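Local coordinates for protein chitinase (Thermococcus chitonophagus, PDB 5XSW) that probably hydrolyses internal linkages of chitin as an endochitinase, this chain being the C-terminal portion of a longer protein that probably also binds polysaccharide, at residues I402-F405 against F406-R410. Numbering follows the deposited sequence.
Sequences IEYF and FTVVR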
ATOM      1  N   ILE A 402       1.616   8.042  31.969  1.00 30.33           N
ATOM      2  CA  ILE A 402       2.019   6.658  31.714  1.00 29.08           C
ATOM      3  C   ILE A 402       0.804   5.804  31.428  1.00 31.82           C
ATOM      4  O   ILE A 402       0.771   4.999  30.489  1.00 26.89           O
ATOM      5  CB  ILE A 402       2.799   6.049  32.934  1.00 32.71           C
ATOM      6  CG1 ILE A 402       4.035   6.886  33.261  1.00 32.74           C
ATOM      7  CG2 ILE A 402       3.189   4.602  32.677  1.00 27.27           C
ATOM      8  CD1 ILE A 402       5.072   6.947  32.223  1.00 32.50           C
ATOM      9  N   GLU A 403      -0.230   6.004  32.236  1.00 32.69           N
ATOM     10  CA  GLU A 403      -1.455   5.269  32.051  1.00 27.45           C
ATOM     11  C   GLU A 403      -2.067   5.530  30.676  1.00 26.17           C
ATOM     12  O   GLU A 403      -2.586   4.626  30.006  1.00 29.06           O
ATOM     13  CB  GLU A 403      -2.456   5.667  33.170  1.00 30.61           C
ATOM     14  CG  GLU A 403      -3.847   5.143  32.891  1.00 34.36           C
ATOM     15  CD  GLU A 403      -3.977   3.628  33.056  1.00 49.24           C
ATOM     16  OE1 GLU A 403      -3.226   3.057  33.880  1.00 55.24           O
ATOM     17  OE2 GLU A 403      -4.835   3.001  32.367  1.00 52.70           O
ATOM     18  N   TYR A 404      -2.088   6.800  30.317  1.00 24.07           N
ATOM     19  CA  TYR A 404      -2.633   7.224  29.027  1.00 28.57           C
ATOM     20  C   TYR A 404      -1.837   6.552  27.881  1.00 26.53           C
ATOM     21  O   TYR A 404      -2.383   5.924  26.956  1.00 26.06           O
ATOM     22  CB  TYR A 404      -2.544   8.760  28.940  1.00 27.65           C
ATOM     23  CG  TYR A 404      -2.833   9.256  27.536  1.00 33.61           C
ATOM     24  CD1 TYR A 404      -4.051   8.989  26.911  1.00 28.97           C
ATOM     25  CD2 TYR A 404      -1.872   9.964  26.833  1.00 31.96           C
ATOM     26  CE1 TYR A 404      -4.290   9.437  25.598  1.00 34.44           C
ATOM     27  CE2 TYR A 404      -2.107  10.416  25.557  1.00 30.91           C
ATOM     28  CZ  TYR A 404      -3.305  10.152  24.947  1.00 28.73           C
ATOM     29  OH  TYR A 404      -3.459  10.621  23.648  1.00 36.21           O
ATOM     30  N   PHE A 405      -0.523   6.676  27.975  1.00 28.52           N
ATOM     31  CA  PHE A 405       0.363   6.054  26.984  1.00 25.69           C
ATOM     32  C   PHE A 405       0.034   4.581  26.776  1.00 29.54           C
ATOM     33  O   PHE A 405      -0.209   4.146  25.638  1.00 24.15           O
ATOM     34  CB  PHE A 405       1.821   6.235  27.390  1.00 24.00           C
ATOM     35  CG  PHE A 405       2.772   5.596  26.407  1.00 24.15           C
ATOM     36  CD1 PHE A 405       3.057   6.231  25.194  1.00 25.25           C
ATOM     37  CD2 PHE A 405       3.328   4.342  26.664  1.00 25.24           C
ATOM     38  CE1 PHE A 405       3.898   5.624  24.253  1.00 24.30           C
ATOM     39  CE2 PHE A 405       4.179   3.737  25.718  1.00 27.89           C
ATOM     40  CZ  PHE A 405       4.467   4.397  24.531  1.00 26.34           C
ATOM     41  N   PHE A 406      -0.091   3.791  27.850  1.00 28.19           N
ATOM     42  CA  PHE A 406      -0.350   2.377  27.631  1.00 27.40           C
ATOM     43  C   PHE A 406      -1.786   2.042  27.197  1.00 27.59           C
ATOM     44  O   PHE A 406      -1.971   1.079  26.490  1.00 28.75           O
ATOM     45  CB  PHE A 406       0.016   1.538  28.876  1.00 31.00           C
ATOM     46  CG  PHE A 406       1.486   1.371  29.046  1.00 26.40           C
ATOM     47  CD1 PHE A 406       2.175   0.444  28.282  1.00 29.56           C
ATOM     48  CD2 PHE A 406       2.202   2.182  29.916  1.00 26.35           C
ATOM     49  CE1 PHE A 406       3.568   0.289  28.395  1.00 28.95           C
ATOM     50  CE2 PHE A 406       3.610   2.030  30.028  1.00 27.70           C
ATOM     51  CZ  PHE A 406       4.284   1.092  29.251  1.00 27.99           C
ATOM     52  N   THR A 407      -2.780   2.832  27.623  1.00 27.81           N
ATOM     53  CA  THR A 407      -4.136   2.738  27.054  1.00 26.49           C
ATOM     54  C   THR A 407      -4.130   2.904  25.529  1.00 25.05           C
ATOM     55  O   THR A 407      -4.760   2.142  24.821  1.00 26.89           O
ATOM     56  CB  THR A 407      -5.059   3.834  27.673  1.00 32.20           C
ATOM     57  OG1 THR A 407      -5.029   3.703  29.098  1.00 34.52           O
ATOM     58  CG2 THR A 407      -6.481   3.703  27.211  1.00 32.49           C
ATOM     59  N   VAL A 408      -3.448   3.925  25.040  1.00 25.22           N
ATOM     60  CA  VAL A 408      -3.368   4.115  23.580  1.00 26.11           C
ATOM     61  C   VAL A 408      -2.649   2.927  22.938  1.00 24.93           C
ATOM     62  O   VAL A 408      -3.094   2.341  21.906  1.00 24.67           O
ATOM     63  CB  VAL A 408      -2.649   5.436  23.246  1.00 26.40           C
ATOM     64  CG1 VAL A 408      -2.484   5.540  21.680  1.00 24.83           C
ATOM     65  CG2 VAL A 408      -3.496   6.657  23.821  1.00 27.08           C
ATOM     66  N   VAL A 409      -1.541   2.498  23.546  1.00 27.76           N
ATOM     67  CA  VAL A 409      -0.855   1.341  22.954  1.00 25.49           C
ATOM     68  C   VAL A 409      -1.813   0.144  22.869  1.00 26.35           C
ATOM     69  O   VAL A 409      -1.898  -0.570  21.868  1.00 28.96           O
ATOM     70  CB  VAL A 409       0.417   0.971  23.750  1.00 25.97           C
ATOM     71  CG1 VAL A 409       0.984  -0.356  23.221  1.00 27.59           C
ATOM     72  CG2 VAL A 409       1.469   2.094  23.549  1.00 25.62           C
ATOM     73  N   ARG A 410      -2.563  -0.077  23.935  1.00 28.69           N
ATOM     74  CA  ARG A 410      -3.501  -1.216  23.920  1.00 26.00           C
ATOM     75  C   ARG A 410      -4.615  -1.060  22.884  1.00 22.02           C
ATOM     76  O   ARG A 410      -5.058  -2.054  22.279  1.00 27.97           O
ATOM     77  CB  ARG A 410      -4.150  -1.382  25.299  1.00 32.37           C
ATOM     78  CG  ARG A 410      -4.893  -2.710  25.449  1.00 37.58           C
ATOM     79  CD  ARG A 410      -5.275  -2.934  26.894  1.00 54.87           C
ATOM     80  NE  ARG A 410      -5.924  -4.233  27.093  1.00 65.08           N
ATOM     81  CZ  ARG A 410      -6.645  -4.544  28.172  1.00 60.65           C
ATOM     82  NH1 ARG A 410      -6.800  -3.652  29.153  1.00 54.65           N
ATOM     83  NH2 ARG A 410      -7.210  -5.747  28.268  1.00 65.26           N
TER
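F405 and F406 meet edge to face within helix 399-412: their planes stand at 85° and CD2 of F405 lies over the centre of the F406 ring, 4.0 Å above its plane. One turn back, CG2 of I402 comes to the edge of that ring, in its plane, 3.7 Å from CE2 of F406. Different first torsions separate the neighbouring rings, for F405 holds CG anti to its own N (chi1 179°) whereas F406 has CG anti to the carbonyl carbon (-75°). One face of the F405 ring receives CG2 of V409, 4.1 Å from its centroid, a CH-pi contact. Farther round, CG2 of V408 packs at 3.4 Å from CE1 of Y404. Helices 421-439 and 449-461 both touch I402 and F406, while helix 186-199 meets F405 and V409, which places this cluster in a helix-packed interior. A serine in place of F406 would probably leave the F405 edge and I402 CG2 without their aromatic partner and open a gap toward both helices. Backbone i to i+4 bonds fix the spacing, and E403 O accepts twice: T407 N at 3.0 Å and, from the opposite face of the carbonyl plane, T407 OG1 at 2.8 Å.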